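Local structure of nicotinate phosphoribosyltransferase (Porphyromonas gingivalis, 2IM5) at residues Lys23-Ala28 / His213-Phe218; Tyr29-Phe34 / Leu351-Met356. The protein probably catalyses the ATP-dependent transfer of a phosphoribosyl group from 5-phospho-alpha-D-ribose 1-diphosphate to nicotinate, giving nicotinate ribonucleotide for NAD(+) biosynthesis. All coordinates share one frame; numbering follows the deposited sequence.

The first segments of the two contacts are consecutive: helix 12-24 ends in interaction 1, and the turn after it runs straight into strand 29-36 of interaction 2. Interaction 1 is buried and wholly apolar, the Phe25 ring meeting two aromatic rings of helix 213-223 without a hydrogen bond. Interaction 2 is partly buried and built on backbone hydrogen bonds between two antiparallel strands, with mostly charged side chains on one face and apolar ones on the other. That apolar face turns to the same helix: Phe32 touches Glu214, and Cys354 SG packs on Phe218. Met356 SD also reaches the Phe25 ring, so the two contacts, their centres about 10 Å apart, share one interior.

Interaction 1 of 2, residues Lys23-Ala28 / His213-Phe218; sequences KLFPRA and HEWIQF
Phe25 and Phe218 meet edge to face at the heart of a small aromatic cluster, completed by Trp215, that joins the end of helix 12-24 to helix 213-223. The tight part is this pair. CE2 of Phe218 stands over the middle of the Phe25 ring, 3.5 Å from Phe25 CD2, and the ring planes are inclined at 63°. Leu24 CB covers the opposite face of the Phe25 ring, toward its rim, so the ring is held between its own neighbour in sequence and the helix.

Phe25 is where the chain leaves the helix and enters a type I turn, closed by a hydrogen bond from Ala28 N to Phe25 O. The turn brings the Ala28 methyl against Phe218 as well. Trp215 and Phe218, one helical turn apart, both carry CG anti to the backbone N (chi1 177° and 172°), which sends the two rings out toward the turn. Trp215 reaches the edge of Phe25 with CH2, 3.8 Å from Phe25 CE2, while its indole NH is hydrogen-bonded to the carbonyl of Ala232 in helix 228-240.

The packing is looser toward the partly exposed Leu24. At that margin Leu24 CD1 lies near the plane of the indole, at its edge, 4.4 Å from Trp215 CH2.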
loop_
_atom_site.group_PDB
_atom_site.type_symbol
_atom_site.label_atom_id
_atom_site.label_comp_id
_atom_site.label_asym_id
_atom_site.label_seq_id
_atom_site.Cartn_x
_atom_site.Cartn_y
_atom_site.Cartn_z
ATOM N N LYS A 23 16.371 9.888 -0.123
ATOM C CA LYS A 23 16.783 11.224 -0.518
ATOM C C LYS A 23 16.701 12.236 0.607
ATOM O O LYS A 23 17.678 12.920 0.910
ATOM C CB LYS A 23 15.931 11.747 -1.674
ATOM C CG LYS A 23 16.312 13.179 -2.065
ATOM C CD LYS A 23 15.381 13.803 -3.081
ATOM C CE LYS A 23 15.912 15.180 -3.498
ATOM N NZ LYS A 23 14.975 15.906 -4.396
ATOM N N LEU A 24 15.529 12.326 1.229
ATOM C CA LEU A 24 15.307 13.304 2.282
ATOM C C LEU A 24 15.565 12.891 3.725
ATOM O O LEU A 24 15.876 13.750 4.551
ATOM C CB LEU A 24 13.886 13.858 2.168
ATOM C CG LEU A 24 13.508 14.527 0.835
ATOM C CD1 LEU A 24 12.011 14.908 0.882
ATOM C CD2 LEU A 24 14.374 15.787 0.604
ATOM N N PHE A 25 15.451 11.603 4.037
ATOM C CA PHE A 25 15.659 11.133 5.410
ATOM C C PHE A 25 16.547 9.889 5.483
ATOM O O PHE A 25 16.183 8.891 6.113
ATOM C CB PHE A 25 14.300 10.820 6.040
ATOM C CG PHE A 25 13.319 11.947 5.934
ATOM C CD1 PHE A 25 13.485 13.105 6.692
ATOM C CD2 PHE A 25 12.262 11.877 5.036
ATOM C CE1 PHE A 25 12.605 14.192 6.546
ATOM C CE2 PHE A 25 11.377 12.952 4.884
ATOM C CZ PHE A 25 11.551 14.112 5.639
ATOM N N PRO A 26 17.735 9.939 4.865
ATOM C CA PRO A 26 18.657 8.803 4.861
ATOM C C PRO A 26 19.194 8.361 6.227
ATOM O O PRO A 26 19.786 7.289 6.341
ATOM C CB PRO A 26 19.763 9.266 3.911
ATOM C CG PRO A 26 19.853 10.734 4.208
ATOM C CD PRO A 26 18.366 11.128 4.253
ATOM N N ARG A 27 18.989 9.175 7.258
ATOM C CA ARG A 27 19.465 8.831 8.595
ATOM C C ARG A 27 18.336 8.350 9.500
ATOM O O ARG A 27 18.575 7.918 10.625
ATOM C CB ARG A 27 20.137 10.038 9.255
ATOM C CG ARG A 27 21.389 10.536 8.560
ATOM C CD ARG A 27 22.037 11.645 9.376
ATOM N NE ARG A 27 23.431 11.849 8.991
ATOM C CZ ARG A 27 23.819 12.562 7.942
ATOM N NH1 ARG A 27 22.913 13.149 7.173
ATOM N NH2 ARG A 27 25.111 12.672 7.653
ATOM N N ALA A 28 17.107 8.425 9.005
ATOM C CA ALA A 28 15.961 8.023 9.802
ATOM C C ALA A 28 15.910 6.531 10.092
ATOM O O ALA A 28 16.382 5.714 9.303
ATOM C CB ALA A 28 14.671 8.463 9.114
ATOM N N HIS A 213 0.391 5.532 3.672
ATOM C CA HIS A 213 0.094 6.205 4.927
ATOM C C HIS A 213 1.367 6.419 5.737
ATOM O O HIS A 213 1.493 7.436 6.415
ATOM C CB HIS A 213 -0.878 5.378 5.777
ATOM C CG HIS A 213 -2.277 5.338 5.248
ATOM N ND1 HIS A 213 -3.102 6.442 5.232
ATOM C CD2 HIS A 213 -2.997 4.324 4.715
ATOM C CE1 HIS A 213 -4.269 6.111 4.710
ATOM N NE2 HIS A 213 -4.232 4.832 4.388
ATOM N N GLU A 214 2.304 5.468 5.670
ATOM C CA GLU A 214 3.542 5.578 6.448
ATOM C C GLU A 214 4.301 6.873 6.165
ATOM O O GLU A 214 4.936 7.431 7.062
ATOM C CB GLU A 214 4.468 4.370 6.209
ATOM C CG GLU A 214 4.978 4.216 4.790
ATOM C CD GLU A 214 6.029 3.114 4.648
ATOM O OE1 GLU A 214 7.196 3.329 5.049
ATOM O OE2 GLU A 214 5.685 2.028 4.137
ATOM N N TRP A 215 4.225 7.349 4.924
ATOM C CA TRP A 215 4.905 8.583 4.536
ATOM C C TRP A 215 4.344 9.744 5.340
ATOM O O TRP A 215 5.097 10.530 5.904
ATOM C CB TRP A 215 4.727 8.838 3.035
ATOM C CG TRP A 215 5.327 10.125 2.537
ATOM C CD1 TRP A 215 4.650 11.196 2.021
ATOM C CD2 TRP A 215 6.726 10.468 2.480
ATOM N NE1 TRP A 215 5.536 12.178 1.644
ATOM C CE2 TRP A 215 6.813 11.759 1.913
ATOM C CE3 TRP A 215 7.906 9.810 2.851
ATOM C CZ2 TRP A 215 8.038 12.406 1.707
ATOM C CZ3 TRP A 215 9.129 10.455 2.649
ATOM C CH2 TRP A 215 9.183 11.742 2.081
ATOM N N ILE A 216 3.020 9.836 5.415
ATOM C CA ILE A 216 2.374 10.908 6.173
ATOM C C ILE A 216 2.617 10.709 7.669
ATOM O O ILE A 216 2.905 11.649 8.395
ATOM C CB ILE A 216 0.846 10.927 5.955
ATOM C CG1 ILE A 216 0.511 10.909 4.465
ATOM C CG2 ILE A 216 0.250 12.151 6.614
ATOM C CD1 ILE A 216 1.026 12.073 3.713
ATOM N N GLN A 217 2.475 9.469 8.123
ATOM C CA GLN A 217 2.666 9.132 9.532
ATOM C C GLN A 217 4.076 9.475 10.020
ATOM O O GLN A 217 4.261 9.921 11.145
ATOM C CB GLN A 217 2.405 7.648 9.727
ATOM C CG GLN A 217 0.956 7.256 9.590
ATOM C CD GLN A 217 0.763 5.762 9.769
ATOM O OE1 GLN A 217 1.058 4.977 8.868
ATOM N NE2 GLN A 217 0.296 5.359 10.945
ATOM N N PHE A 218 5.072 9.240 9.170
ATOM C CA PHE A 218 6.447 9.556 9.529
ATOM C C PHE A 218 6.512 11.059 9.800
ATOM O O PHE A 218 7.065 11.491 10.810
ATOM C CB PHE A 218 7.397 9.188 8.389
ATOM C CG PHE A 218 8.807 9.654 8.600
ATOM C CD1 PHE A 218 9.627 9.033 9.541
ATOM C CD2 PHE A 218 9.317 10.730 7.869
ATOM C CE1 PHE A 218 10.935 9.476 9.750
ATOM C CE2 PHE A 218 10.624 11.179 8.073
ATOM C CZ PHE A 218 11.435 10.553 9.011
#

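Interaction 2 of 2, residues Tyr29-Phe34 / Leu351-Met356; sequences YGEFRF and LWKCKM
Strands 29-34 and 351-355 run antiparallel, their axes 4.5 Å apart at closest approach and their directions 158° apart, with a classic beta bulge where Trp352 and Lys353 both face Glu31. Tyr29 and Lys355 exchange two backbone hydrogen bonds. At the bulge, Glu31 N donates to Lys353 O, whereas Glu31 O receives Trp352 N at 2.8 Å in a nearly straight bond. Gly30 comes close to the opposite strand, its CA 3.4 Å from Lys353 O in a CA-H...O contact.

The extra residue sets Trp352 beside Arg33. Arg33 turns CG beside its backbone N (chi1 -67°) and then runs extended to NE, which carries the guanidinium over the indole. The guanidinium lies flat there, planes 11° apart, with Arg33 CZ 3.3 Å from Trp352 CD1; this is an off-centre cation-pi stack, and Arg33 CD adds a CH-pi contact over the five-membered ring. Glu31 fixes the rotation of the guanidinium from its edge: NE (2.6 Å) and NH2 of Arg33 both bond to Glu31 OE1, NE from above the carboxylate plane and NH2 on the syn lone pair. The extended chain of Lys353 crosses Glu31 at a slant, its CE 3.5 Å from Glu31 OE1; its NZ is beyond salt-bridge distance, but its charge may still favour the carboxylate. Further along this face, Lys355 CG packs against Tyr29 CB. On the other face Leu351 lies across the Phe32 ring, with CD1 over the ring 4.1 Å from its centroid.

These are inner strands of a five-stranded antiparallel sheet, 29-36 flanked by 105-110 and 347-355 by 363-364. Trp362 receives Lys353 and Lys355 in cation-pi contacts, while the face with Phe32 and Cys354 packs on helix 213-223.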
loop_
_atom_site.group_PDB
_atom_site.type_symbol
_atom_site.label_atom_id
_atom_site.label_comp_id
_atom_site.label_asym_id
_atom_site.label_seq_id
_atom_site.Cartn_x
_atom_site.Cartn_y
_atom_site.Cartn_z
ATOM N N TYR A 29 15.333 6.195 11.240
ATOM C CA TYR A 29 15.152 4.816 11.664
ATOM C C TYR A 29 13.663 4.584 11.843
ATOM O O TYR A 29 12.892 5.515 12.081
ATOM C CB TYR A 29 15.857 4.551 12.996
ATOM C CG TYR A 29 17.335 4.286 12.864
ATOM C CD1 TYR A 29 17.825 2.984 12.830
ATOM C CD2 TYR A 29 18.243 5.340 12.751
ATOM C CE1 TYR A 29 19.185 2.734 12.686
ATOM C CE2 TYR A 29 19.605 5.101 12.606
ATOM C CZ TYR A 29 20.065 3.798 12.573
ATOM O OH TYR A 29 21.405 3.555 12.420
ATOM N N GLY A 30 13.254 3.334 11.723
ATOM C CA GLY A 30 11.852 3.023 11.907
ATOM C C GLY A 30 11.682 1.594 12.367
ATOM O O GLY A 30 12.582 0.768 12.188
ATOM N N GLU A 31 10.548 1.314 12.998
ATOM C CA GLU A 31 10.235 -0.038 13.426
ATOM C C GLU A 31 8.848 -0.388 12.913
ATOM O O GLU A 31 7.867 0.296 13.231
ATOM C CB GLU A 31 10.222 -0.200 14.948
ATOM C CG GLU A 31 9.854 -1.646 15.332
ATOM C CD GLU A 31 9.678 -1.873 16.833
ATOM O OE1 GLU A 31 8.756 -1.278 17.439
ATOM O OE2 GLU A 31 10.466 -2.658 17.402
ATOM N N PHE A 32 8.774 -1.447 12.115
ATOM C CA PHE A 32 7.509 -1.916 11.581
ATOM C C PHE A 32 7.057 -3.093 12.443
ATOM O O PHE A 32 7.871 -3.936 12.838
ATOM C CB PHE A 32 7.682 -2.370 10.128
ATOM C CG PHE A 32 7.733 -1.236 9.138
ATOM C CD1 PHE A 32 6.592 -0.866 8.420
ATOM C CD2 PHE A 32 8.907 -0.517 8.941
ATOM C CE1 PHE A 32 6.624 0.202 7.523
ATOM C CE2 PHE A 32 8.949 0.554 8.048
ATOM C CZ PHE A 32 7.804 0.913 7.337
ATOM N N ARG A 33 5.768 -3.143 12.743
ATOM C CA ARG A 33 5.239 -4.234 13.546
ATOM C C ARG A 33 4.110 -4.968 12.842
ATOM O O ARG A 33 3.172 -4.359 12.338
ATOM C CB ARG A 33 4.743 -3.722 14.899
ATOM C CG ARG A 33 5.860 -3.217 15.790
ATOM C CD ARG A 33 5.355 -2.899 17.183
ATOM N NE ARG A 33 6.407 -2.309 18.000
ATOM C CZ ARG A 33 6.265 -1.966 19.273
ATOM N NH1 ARG A 33 5.106 -2.160 19.892
ATOM N NH2 ARG A 33 7.280 -1.412 19.921
ATOM N N PHE A 34 4.229 -6.288 12.805
ATOM C CA PHE A 34 3.224 -7.148 12.202
ATOM C C PHE A 34 2.045 -7.217 13.163
ATOM O O PHE A 34 2.234 -7.290 14.372
ATOM C CB PHE A 34 3.802 -8.551 12.008
ATOM C CG PHE A 34 2.775 -9.591 11.664
ATOM C CD1 PHE A 34 2.376 -9.788 10.346
ATOM C CD2 PHE A 34 2.204 -10.378 12.663
ATOM C CE1 PHE A 34 1.423 -10.756 10.024
ATOM C CE2 PHE A 34 1.252 -11.343 12.353
ATOM C CZ PHE A 34 0.862 -11.532 11.027
ATOM N N LEU A 351 4.225 0.932 10.313
ATOM C CA LEU A 351 5.306 1.698 10.915
ATOM C C LEU A 351 4.764 2.057 12.289
ATOM O O LEU A 351 3.769 2.768 12.403
ATOM C CB LEU A 351 5.577 2.973 10.111
ATOM C CG LEU A 351 6.681 3.867 10.683
ATOM C CD1 LEU A 351 7.986 3.086 10.739
ATOM C CD2 LEU A 351 6.830 5.124 9.826
ATOM N N TRP A 352 5.412 1.559 13.328
ATOM C CA TRP A 352 4.967 1.801 14.693
ATOM C C TRP A 352 5.647 2.984 15.377
ATOM O O TRP A 352 5.045 3.656 16.210
ATOM C CB TRP A 352 5.182 0.536 15.525
ATOM C CG TRP A 352 4.464 0.570 16.833
ATOM C CD1 TRP A 352 4.990 0.870 18.055
ATOM C CD2 TRP A 352 3.068 0.341 17.038
ATOM N NE1 TRP A 352 4.000 0.846 19.014
ATOM C CE2 TRP A 352 2.812 0.523 18.415
ATOM C CE3 TRP A 352 2.005 0.000 16.186
ATOM C CZ2 TRP A 352 1.535 0.376 18.966
ATOM C CZ3 TRP A 352 0.734 -0.148 16.730
ATOM C CH2 TRP A 352 0.510 0.040 18.110
ATOM N N LYS A 353 6.907 3.217 15.036
ATOM C CA LYS A 353 7.661 4.326 15.608
ATOM C C LYS A 353 8.858 4.643 14.720
ATOM O O LYS A 353 9.281 3.808 13.910
ATOM C CB LYS A 353 8.125 3.986 17.024
ATOM C CG LYS A 353 9.091 2.828 17.107
ATOM C CD LYS A 353 9.531 2.588 18.547
ATOM C CE LYS A 353 10.585 1.496 18.618
ATOM N NZ LYS A 353 11.009 1.217 20.013
ATOM N N CYS A 354 9.398 5.845 14.876
ATOM C CA CYS A 354 10.526 6.279 14.076
ATOM C C CYS A 354 11.309 7.381 14.777
ATOM O O CYS A 354 10.903 7.891 15.823
ATOM C CB CYS A 354 10.024 6.813 12.734
ATOM S SG CYS A 354 8.838 8.169 12.901
ATOM N N LYS A 355 12.437 7.735 14.181
ATOM C CA LYS A 355 13.292 8.797 14.686
ATOM C C LYS A 355 14.004 9.403 13.480
ATOM O O LYS A 355 14.177 8.733 12.462
ATOM C CB LYS A 355 14.299 8.248 15.697
ATOM C CG LYS A 355 15.124 7.094 15.195
ATOM C CD LYS A 355 16.243 6.747 16.168
ATOM C CE LYS A 355 15.724 6.355 17.530
ATOM N NZ LYS A 355 16.851 6.032 18.457
ATOM N N MET A 356 14.400 10.671 13.590
ATOM C CA MET A 356 15.065 11.378 12.500
ATOM C C MET A 356 16.503 10.905 12.262
ATOM O O MET A 356 16.974 10.848 11.128
ATOM C CB MET A 356 15.065 12.884 12.783
ATOM C CG MET A 356 15.492 13.716 11.589
ATOM S SD MET A 356 14.296 13.600 10.230
ATOM C CE MET A 356 13.674 15.266 10.248
#